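Local coordinates for protein DNA polymerase (PDB 2PY5) that replicates the phage genome as a protein-primed, strand-displacing, highly processive DNA polymerase that also proofreads with a 3'-5' exonuclease, at residues 359-371 with 382-394. The protein carries 2 engineered substitutions. Sequence-based numbering, arbitrary orientation.
Sequences LFKDFIDKWTYIK and AKLMLNSLYGKFA. With EDO (1,2-ethanediol), chain H; EDO (1,2-ethanediol), chain N; nucleotides of chain C.
Met385 lies along one face of the Trp367 indole. Its CB stands 3.8 Å from Trp367 CD2; CG comes next, almost exactly over the centre of the six-membered ring, 3.7 Å from the centroid and only 3° off the normal. The bend at chi2 keeps SD above the same face at 4.7 Å from that centroid, a Met-aromatic contact. A second bend at chi3 (-73°) turns CE back to the ring, 3.6 Å from Trp367 CZ2 and also against Phe363 CE1. An unbranched, flexible thioether suits this place because it can follow a broad aromatic surface; the other indole face carries Lys366 CE and Ile370 CD1.

Ala382, a turn earlier, is small enough for CB to sit 3.6 Å from Trp367 O, and the backbones come nearest at Ala382 and Lys371. Leu386 is a knob in the hole formed by Ile364, Trp367, Thr368 and Lys371, its branched end filling the space between side chains. Further on, Leu389 CD2 makes a CH-pi contact over the Phe363 face, while Phe360 and Phe393 meet obliquely with their planes at 87°.

Helices 361-373 and 376-387 thus form a nearly antiparallel hairpin in the polymerization region, their axes 8.8 Å apart within these segments. Lys371 and Lys383, both of which bind the incoming nucleotide when one is present, cross obliquely through their aliphatic parts at one border, the Lys383 ammonium being bonded to Gln380, and Lys392 grips a DNA phosphate of chain C. Helix 190-202 packs beside the second helix, helix 253-260 covers Ile364 and Leu389, and helix 427-447 borders Phe360 and Tyr390.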
ATOM      1  N   LEU F 359      -0.848  22.232  -9.833  1.00 29.23           N
ATOM      2  CA  LEU F 359      -0.682  21.223 -10.890  1.00 28.56           C
ATOM      3  C   LEU F 359      -1.734  20.122 -10.821  1.00 32.60           C
ATOM      4  O   LEU F 359      -2.044  19.513 -11.843  1.00 34.26           O
ATOM      5  CB  LEU F 359       0.727  20.610 -10.875  1.00 30.79           C
ATOM      6  CG  LEU F 359       1.828  21.520 -11.413  1.00 34.26           C
ATOM      7  CD1 LEU F 359       3.197  21.038 -10.950  1.00 33.67           C
ATOM      8  CD2 LEU F 359       1.773  21.587 -12.931  1.00 36.65           C
ATOM      9  N   PHE F 360      -2.285  19.874  -9.623  1.00 29.84           N
ATOM     10  CA  PHE F 360      -3.244  18.791  -9.410  1.00 30.58           C
ATOM     11  C   PHE F 360      -4.686  19.239  -9.220  1.00 31.06           C
ATOM     12  O   PHE F 360      -5.555  18.398  -8.977  1.00 30.88           O
ATOM     13  CB  PHE F 360      -2.816  17.948  -8.200  1.00 31.21           C
ATOM     14  CG  PHE F 360      -1.467  17.343  -8.349  1.00 30.40           C
ATOM     15  CD1 PHE F 360      -0.346  17.961  -7.821  1.00 30.51           C
ATOM     16  CD2 PHE F 360      -1.312  16.178  -9.063  1.00 31.60           C
ATOM     17  CE1 PHE F 360       0.884  17.379  -7.966  1.00 33.12           C
ATOM     18  CE2 PHE F 360      -0.063  15.612  -9.231  1.00 32.31           C
ATOM     19  CZ  PHE F 360       1.026  16.218  -8.674  1.00 32.59           C
ATOM     20  N   LYS F 361      -4.948  20.537  -9.365  1.00 30.03           N
ATOM     21  CA  LYS F 361      -6.260  21.093  -9.053  1.00 30.07           C
ATOM     22  C   LYS F 361      -7.377  20.395  -9.830  1.00 31.42           C
ATOM     23  O   LYS F 361      -8.347  19.921  -9.246  1.00 31.43           O
ATOM     24  CB  LYS F 361      -6.313  22.573  -9.370  1.00 32.07           C
ATOM     25  CG  LYS F 361      -7.647  23.183  -9.028  1.00 33.69           C
ATOM     26  CD  LYS F 361      -7.602  24.681  -9.121  1.00 35.16           C
ATOM     27  CE  LYS F 361      -8.980  25.260  -9.288  1.00 38.28           C
ATOM     28  NZ  LYS F 361      -9.924  24.844  -8.212  1.00 40.64           N
ATOM     29  N   ASP F 362      -7.247  20.347 -11.155  1.00 31.43           N
ATOM     30  CA  ASP F 362      -8.339  19.830 -11.980  1.00 30.20           C
ATOM     31  C   ASP F 362      -8.576  18.338 -11.747  1.00 30.64           C
ATOM     32  O   ASP F 362      -9.715  17.886 -11.755  1.00 32.35           O
ATOM     33  CB  ASP F 362      -8.095  20.115 -13.468  1.00 32.45           C
ATOM     34  CG  ASP F 362      -8.185  21.601 -13.816  1.00 37.31           C
ATOM     35  OD1 ASP F 362      -8.768  22.394 -13.037  1.00 36.73           O
ATOM     36  OD2 ASP F 362      -7.686  21.971 -14.905  1.00 39.32           O
ATOM     37  N   PHE F 363      -7.509  17.577 -11.543  1.00 30.50           N
ATOM     38  CA  PHE F 363      -7.629  16.126 -11.292  1.00 30.53           C
ATOM     39  C   PHE F 363      -8.321  15.881  -9.969  1.00 31.36           C
ATOM     40  O   PHE F 363      -9.233  15.061  -9.855  1.00 31.02           O
ATOM     41  CB  PHE F 363      -6.235  15.483 -11.265  1.00 33.32           C
ATOM     42  CG  PHE F 363      -6.243  14.004 -10.951  1.00 33.41           C
ATOM     43  CD1 PHE F 363      -6.484  13.075 -11.953  1.00 34.82           C
ATOM     44  CD2 PHE F 363      -6.010  13.537  -9.654  1.00 32.28           C
ATOM     45  CE1 PHE F 363      -6.501  11.699 -11.671  1.00 33.77           C
ATOM     46  CE2 PHE F 363      -6.027  12.162  -9.377  1.00 34.91           C
ATOM     47  CZ  PHE F 363      -6.247  11.254 -10.391  1.00 33.25           C
ATOM     48  N   ILE F 364      -7.881  16.598  -8.953  1.00 30.70           N
ATOM     49  CA  ILE F 364      -8.456  16.411  -7.629  1.00 30.56           C
ATOM     50  C   ILE F 364      -9.901  16.906  -7.590  1.00 30.96           C
ATOM     51  O   ILE F 364     -10.761  16.263  -7.005  1.00 31.33           O
ATOM     52  CB  ILE F 364      -7.579  17.064  -6.533  1.00 30.50           C
ATOM     53  CG1 ILE F 364      -6.251  16.304  -6.431  1.00 31.65           C
ATOM     54  CG2 ILE F 364      -8.315  17.092  -5.182  1.00 30.07           C
ATOM     55  CD1 ILE F 364      -5.211  16.937  -5.539  1.00 32.64           C
ATOM     56  N   ASP F 365     -10.184  18.047  -8.218  1.00 30.41           N
ATOM     57  CA  ASP F 365     -11.566  18.534  -8.304  1.00 30.51           C
ATOM     58  C   ASP F 365     -12.484  17.494  -8.957  1.00 30.97           C
ATOM     59  O   ASP F 365     -13.585  17.252  -8.466  1.00 31.38           O
ATOM     60  CB  ASP F 365     -11.621  19.843  -9.095  1.00 31.51           C
ATOM     61  CG  ASP F 365     -11.104  21.056  -8.303  1.00 32.87           C
ATOM     62  OD1 ASP F 365     -10.893  20.948  -7.069  1.00 31.40           O
ATOM     63  OD2 ASP F 365     -10.930  22.134  -8.916  1.00 32.33           O
ATOM     64  N   LYS F 366     -12.021  16.882 -10.050  1.00 32.73           N
ATOM     65  CA  LYS F 366     -12.826  15.900 -10.805  1.00 31.12           C
ATOM     66  C   LYS F 366     -13.183  14.712  -9.941  1.00 33.22           C
ATOM     67  O   LYS F 366     -14.352  14.352  -9.813  1.00 33.02           O
ATOM     68  CB  LYS F 366     -12.085  15.413 -12.056  1.00 32.68           C
ATOM     69  CG  LYS F 366     -12.792  14.253 -12.812  1.00 34.19           C
ATOM     70  CD  LYS F 366     -11.905  13.654 -13.895  1.00 38.29           C
ATOM     71  CE  LYS F 366     -12.396  12.284 -14.365  1.00 39.80           C
ATOM     72  NZ  LYS F 366     -13.511  12.389 -15.319  1.00 43.62           N
ATOM     73  N   TRP F 367     -12.169  14.100  -9.345  1.00 30.86           N
ATOM     74  CA  TRP F 367     -12.390  12.855  -8.621  1.00 29.84           C
ATOM     75  C   TRP F 367     -13.011  13.090  -7.244  1.00 30.94           C
ATOM     76  O   TRP F 367     -13.741  12.240  -6.745  1.00 32.47           O
ATOM     77  CB  TRP F 367     -11.099  12.019  -8.586  1.00 31.41           C
ATOM     78  CG  TRP F 367     -10.839  11.456  -9.921  1.00 31.96           C
ATOM     79  CD1 TRP F 367      -9.932  11.882 -10.848  1.00 31.83           C
ATOM     80  CD2 TRP F 367     -11.549  10.377 -10.525  1.00 32.22           C
ATOM     81  NE1 TRP F 367     -10.006  11.104 -11.976  1.00 33.84           N
ATOM     82  CE2 TRP F 367     -11.000  10.177 -11.810  1.00 33.52           C
ATOM     83  CE3 TRP F 367     -12.594   9.547 -10.099  1.00 32.88           C
ATOM     84  CZ2 TRP F 367     -11.475   9.189 -12.684  1.00 33.18           C
ATOM     85  CZ3 TRP F 367     -13.054   8.558 -10.953  1.00 32.28           C
ATOM     86  CH2 TRP F 367     -12.496   8.389 -12.237  1.00 31.83           C
ATOM     87  N   THR F 368     -12.747  14.244  -6.637  1.00 31.80           N
ATOM     88  CA  THR F 368     -13.435  14.620  -5.404  1.00 31.18           C
ATOM     89  C   THR F 368     -14.941  14.806  -5.671  1.00 31.14           C
ATOM     90  O   THR F 368     -15.774  14.334  -4.896  1.00 31.52           O
ATOM     91  CB  THR F 368     -12.813  15.874  -4.757  1.00 30.48           C
ATOM     92  OG1 THR F 368     -11.429  15.629  -4.483  1.00 31.98           O
ATOM     93  CG2 THR F 368     -13.505  16.219  -3.457  1.00 31.62           C
ATOM     94  N   TYR F 369     -15.303  15.441  -6.787  1.00 31.44           N
ATOM     95  CA  TYR F 369     -16.723  15.568  -7.120  1.00 30.84           C
ATOM     96  C   TYR F 369     -17.396  14.208  -7.259  1.00 32.04           C
ATOM     97  O   TYR F 369     -18.479  13.976  -6.716  1.00 32.14           O
ATOM     98  CB  TYR F 369     -16.907  16.355  -8.416  1.00 32.32           C
ATOM     99  CG  TYR F 369     -18.356  16.574  -8.749  1.00 30.90           C
ATOM    100  CD1 TYR F 369     -19.089  17.551  -8.094  1.00 32.73           C
ATOM    101  CD2 TYR F 369     -19.003  15.791  -9.697  1.00 32.76           C
ATOM    102  CE1 TYR F 369     -20.428  17.760  -8.386  1.00 32.59           C
ATOM    103  CE2 TYR F 369     -20.347  15.984  -9.992  1.00 32.87           C
ATOM    104  CZ  TYR F 369     -21.054  16.977  -9.332  1.00 33.19           C
ATOM    105  OH  TYR F 369     -22.388  17.203  -9.596  1.00 34.42           O
ATOM    106  N   ILE F 370     -16.748  13.302  -7.989  1.00 31.96           N
ATOM    107  CA  ILE F 370     -17.280  11.949  -8.167  1.00 31.14           C
ATOM    108  C   ILE F 370     -17.411  11.249  -6.804  1.00 30.95           C
ATOM    109  O   ILE F 370     -18.444  10.645  -6.505  1.00 31.39           O
ATOM    110  CB  ILE F 370     -16.441  11.131  -9.163  1.00 31.68           C
ATOM    111  CG1 ILE F 370     -16.599  11.713 -10.574  1.00 32.40           C
ATOM    112  CG2 ILE F 370     -16.862   9.663  -9.125  1.00 31.56           C
ATOM    113  CD1 ILE F 370     -15.592  11.190 -11.579  1.00 32.87           C
ATOM    114  N   LYS F 371     -16.388  11.372  -5.965  1.00 31.63           N
ATOM    115  CA  LYS F 371     -16.428  10.787  -4.611  1.00 31.77           C
ATOM    116  C   LYS F 371     -17.637  11.288  -3.829  1.00 33.68           C
ATOM    117  O   LYS F 371     -18.394  10.507  -3.243  1.00 33.80           O
ATOM    118  CB  LYS F 371     -15.149  11.133  -3.846  1.00 33.26           C
ATOM    119  CG  LYS F 371     -15.067  10.548  -2.444  1.00 32.90           C
ATOM    120  CD  LYS F 371     -13.837  11.096  -1.727  1.00 36.28           C
ATOM    121  CE  LYS F 371     -13.909  10.933  -0.216  1.00 40.64           C
ATOM    122  NZ  LYS F 371     -12.954  11.876   0.459  1.00 42.36           N
ATOM    123  N   ALA F 382     -13.280   6.329  -6.942  1.00 29.65           N
ATOM    124  CA  ALA F 382     -12.850   7.736  -6.900  1.00 30.83           C
ATOM    125  C   ALA F 382     -11.772   7.940  -5.840  1.00 31.92           C
ATOM    126  O   ALA F 382     -10.784   8.635  -6.066  1.00 33.13           O
ATOM    127  CB  ALA F 382     -14.045   8.648  -6.648  1.00 32.23           C
ATOM    128  N   LYS F 383     -11.954   7.321  -4.679  1.00 31.56           N
ATOM    129  CA  LYS F 383     -10.947   7.349  -3.625  1.00 31.90           C
ATOM    130  C   LYS F 383      -9.651   6.722  -4.117  1.00 32.49           C
ATOM    131  O   LYS F 383      -8.557   7.231  -3.887  1.00 30.90           O
ATOM    132  CB  LYS F 383     -11.468   6.613  -2.399  1.00 30.50           C
ATOM    133  CG  LYS F 383     -12.656   7.318  -1.753  1.00 33.28           C
ATOM    134  CD  LYS F 383     -13.424   6.414  -0.819  1.00 38.04           C
ATOM    135  CE  LYS F 383     -12.618   5.996   0.371  1.00 40.89           C
ATOM    136  NZ  LYS F 383     -13.428   5.065   1.229  1.00 44.50           N
ATOM    137  N   LEU F 384      -9.781   5.599  -4.814  1.00 31.99           N
ATOM    138  CA  LEU F 384      -8.624   4.923  -5.349  1.00 31.13           C
ATOM    139  C   LEU F 384      -7.865   5.805  -6.343  1.00 32.50           C
ATOM    140  O   LEU F 384      -6.638   5.880  -6.309  1.00 32.89           O
ATOM    141  CB  LEU F 384      -9.054   3.595  -5.993  1.00 34.33           C
ATOM    142  CG  LEU F 384      -8.001   2.538  -6.243  1.00 35.17           C
ATOM    143  CD1 LEU F 384      -7.251   2.115  -4.974  1.00 31.83           C
ATOM    144  CD2 LEU F 384      -8.702   1.339  -6.872  1.00 34.65           C
ATOM    145  N   MET F 385      -8.585   6.520  -7.201  1.00 30.54           N
ATOM    146  CA  MET F 385      -7.934   7.420  -8.153  1.00 31.21           C
ATOM    147  C   MET F 385      -7.171   8.547  -7.433  1.00 32.23           C
ATOM    148  O   MET F 385      -6.041   8.875  -7.775  1.00 33.83           O
ATOM    149  CB  MET F 385      -8.958   8.018  -9.117  1.00 31.80           C
ATOM    150  CG  MET F 385      -9.470   7.030 -10.161  1.00 32.35           C
ATOM    151  SD  MET F 385      -8.226   6.556 -11.357  1.00 33.39           S
ATOM    152  CE  MET F 385      -8.081   8.042 -12.365  1.00 34.62           C
ATOM    153  N   LEU F 386      -7.795   9.120  -6.419  1.00 32.38           N
ATOM    154  CA  LEU F 386      -7.176  10.204  -5.649  1.00 31.85           C
ATOM    155  C   LEU F 386      -5.962   9.725  -4.869  1.00 31.77           C
ATOM    156  O   LEU F 386      -4.974  10.447  -4.738  1.00 33.70           O
ATOM    157  CB  LEU F 386      -8.203  10.798  -4.685  1.00 32.24           C
ATOM    158  CG  LEU F 386      -9.281  11.641  -5.366  1.00 32.84           C
ATOM    159  CD1 LEU F 386     -10.471  11.839  -4.447  1.00 34.53           C
ATOM    160  CD2 LEU F 386      -8.712  12.999  -5.820  1.00 34.69           C
ATOM    161  N   ASN F 387      -6.056   8.507  -4.331  1.00 31.16           N
ATOM    162  CA  ASN F 387      -5.057   7.999  -3.364  1.00 31.04           C
ATOM    163  C   ASN F 387      -3.833   7.361  -4.037  1.00 34.03           C
ATOM    164  O   ASN F 387      -2.761   7.295  -3.437  1.00 33.68           O
ATOM    165  CB  ASN F 387      -5.703   6.991  -2.407  1.00 33.03           C
ATOM    166  CG  ASN F 387      -6.635   7.643  -1.408  1.00 35.17           C
ATOM    167  OD1 ASN F 387      -6.471   8.823  -1.078  1.00 36.12           O
ATOM    168  ND2 ASN F 387      -7.599   6.868  -0.880  1.00 34.65           N
ATOM    169  N   SER F 388      -3.989   6.897  -5.273  1.00 32.09           N
ATOM    170  CA  SER F 388      -2.973   6.098  -5.949  1.00 30.99           C
ATOM    171  C   SER F 388      -2.074   6.910  -6.898  1.00 32.43           C
ATOM    172  O   SER F 388      -1.186   6.346  -7.540  1.00 33.93           O
ATOM    173  CB  SER F 388      -3.643   4.961  -6.736  1.00 30.82           C
ATOM    174  OG  SER F 388      -4.519   4.174  -5.942  1.00 30.64           O
ATOM    175  N   LEU F 389      -2.250   8.224  -6.935  1.00 32.68           N
ATOM    176  CA  LEU F 389      -1.459   9.061  -7.835  1.00 31.87           C
ATOM    177  C   LEU F 389      -0.032   9.398  -7.335  1.00 32.12           C
ATOM    178  O   LEU F 389       0.945   9.215  -8.074  1.00 31.67           O
ATOM    179  CB  LEU F 389      -2.205  10.380  -8.140  1.00 32.06           C
ATOM    180  CG  LEU F 389      -1.499  11.277  -9.148  1.00 30.90           C
ATOM    181  CD1 LEU F 389      -1.154  10.604 -10.466  1.00 33.26           C
ATOM    182  CD2 LEU F 389      -2.391  12.515  -9.399  1.00 31.88           C
ATOM    183  N   TYR F 390       0.122   9.910  -6.113  1.00 33.49           N
ATOM    184  CA  TYR F 390       1.417  10.497  -5.764  1.00 32.77           C
ATOM    185  C   TYR F 390       2.549   9.484  -5.840  1.00 31.82           C
ATOM    186  O   TYR F 390       3.675   9.797  -6.238  1.00 33.65           O
ATOM    187  CB  TYR F 390       1.411  11.200  -4.389  1.00 34.11           C
ATOM    188  CG  TYR F 390       1.666  10.302  -3.197  1.00 33.89           C
ATOM    189  CD1 TYR F 390       2.961   9.980  -2.808  1.00 34.46           C
ATOM    190  CD2 TYR F 390       0.618   9.777  -2.472  1.00 37.94           C
ATOM    191  CE1 TYR F 390       3.193   9.164  -1.739  1.00 33.35           C
ATOM    192  CE2 TYR F 390       0.846   8.948  -1.388  1.00 40.29           C
ATOM    193  CZ  TYR F 390       2.137   8.643  -1.037  1.00 35.62           C
ATOM    194  OH  TYR F 390       2.377   7.833   0.053  1.00 40.44           O
ATOM    195  N   GLY F 391       2.242   8.249  -5.446  1.00 31.75           N
ATOM    196  CA  GLY F 391       3.265   7.225  -5.378  1.00 30.11           C
ATOM    197  C   GLY F 391       3.905   6.906  -6.714  1.00 30.88           C
ATOM    198  O   GLY F 391       5.038   6.447  -6.775  1.00 33.02           O
ATOM    199  N   LYS F 392       3.169   7.111  -7.800  1.00 30.22           N
ATOM    200  CA  LYS F 392       3.688   6.812  -9.135  1.00 29.19           C
ATOM    201  C   LYS F 392       4.813   7.763  -9.556  1.00 29.48           C
ATOM    202  O   LYS F 392       5.648   7.416 -10.376  1.00 31.64           O
ATOM    203  CB  LYS F 392       2.557   6.847 -10.147  1.00 30.69           C
ATOM    204  CG  LYS F 392       1.622   5.644 -10.037  1.00 32.66           C
ATOM    205  CD  LYS F 392       2.200   4.359 -10.602  1.00 33.28           C
ATOM    206  CE  LYS F 392       2.231   4.325 -12.141  1.00 32.94           C
ATOM    207  NZ  LYS F 392       2.687   3.003 -12.677  1.00 33.35           N
ATOM    208  N   PHE F 393       4.832   8.965  -8.994  1.00 31.05           N
ATOM    209  CA  PHE F 393       5.860   9.934  -9.396  1.00 31.83           C
ATOM    210  C   PHE F 393       7.290   9.461  -9.059  1.00 31.61           C
ATOM    211  O   PHE F 393       8.234   9.756  -9.785  1.00 32.16           O
ATOM    212  CB  PHE F 393       5.569  11.306  -8.789  1.00 32.68           C
ATOM    213  CG  PHE F 393       4.513  12.070  -9.530  1.00 32.52           C
ATOM    214  CD1 PHE F 393       3.179  12.009  -9.155  1.00 36.52           C
ATOM    215  CD2 PHE F 393       4.853  12.814 -10.639  1.00 34.14           C
ATOM    216  CE1 PHE F 393       2.227  12.694  -9.879  1.00 37.66           C
ATOM    217  CE2 PHE F 393       3.920  13.496 -11.342  1.00 34.05           C
ATOM    218  CZ  PHE F 393       2.603  13.439 -10.968  1.00 36.21           C
ATOM    219  N   ALA F 394       7.444   8.724  -7.949  1.00 30.69           N
ATOM    220  CA  ALA F 394       8.728   8.232  -7.510  1.00 31.33           C
ATOM    221  C   ALA F 394       9.007   6.760  -7.875  1.00 28.94           C
ATOM    222  O   ALA F 394       9.884   6.147  -7.306  1.00 29.55           O
ATOM    223  CB  ALA F 394       8.871   8.449  -6.006  1.00 31.50           C
TER
HETATM  224  C1  EDO H8001      -9.776   9.388   1.116  1.00 42.88           C
HETATM  225  O1  EDO H8001      -9.301   8.040   1.292  1.00 40.35           O
HETATM  226  C2  EDO H8001     -10.420   9.514  -0.265  1.00 40.18           C
HETATM  227  O2  EDO H8001      -9.532   9.925  -1.327  1.00 36.48           O
HETATM  228  C1  EDO N8012     -11.290  19.213  -4.310  1.00 45.11           C
HETATM  229  O1  EDO N8012     -12.410  19.763  -5.000  1.00 44.50           O
HETATM  230  C2  EDO N8012     -10.698  20.272  -3.399  1.00 45.30           C
HETATM  231  O2  EDO N8012     -11.439  20.344  -2.180  1.00 48.24           O
ATOM    232  P    DC C   4       2.407   0.058 -10.562  1.00 24.54           P
ATOM    233  OP1  DC C   4       1.765  -0.308  -9.282  1.00 22.99           O
ATOM    234  OP2  DC C   4       1.613   0.639 -11.686  1.00 22.53           O
ATOM    235  O5'  DC C   4       3.620   1.061 -10.351  1.00 26.48           O
ATOM    236  C5'  DC C   4       4.519   0.827  -9.295  1.00 23.52           C
ATOM    237  C4'  DC C   4       4.784   2.139  -8.577  1.00 22.81           C
ATOM    238  O4'  DC C   4       3.567   2.643  -7.963  1.00 24.28           O
ATOM    239  C3'  DC C   4       5.760   1.989  -7.425  1.00 23.52           C
ATOM    240  O3'  DC C   4       7.067   2.071  -7.925  1.00 24.39           O
ATOM    241  C2'  DC C   4       5.400   3.166  -6.549  1.00 25.41           C
ATOM    242  C1'  DC C   4       3.891   3.202  -6.704  1.00 26.94           C
ATOM    243  N1   DC C   4       3.194   2.476  -5.612  1.00 27.60           N
ATOM    244  C2   DC C   4       3.206   3.050  -4.328  1.00 28.03           C
ATOM    245  O2   DC C   4       3.810   4.121  -4.129  1.00 29.91           O
ATOM    246  N3   DC C   4       2.570   2.417  -3.314  1.00 31.06           N
ATOM    247  C4   DC C   4       1.931   1.274  -3.547  1.00 31.39           C
ATOM    248  N4   DC C   4       1.312   0.698  -2.504  1.00 34.40           N
ATOM    249  C5   DC C   4       1.899   0.676  -4.840  1.00 29.04           C
ATOM    250  C6   DC C   4       2.535   1.295  -5.839  1.00 27.72           C
TER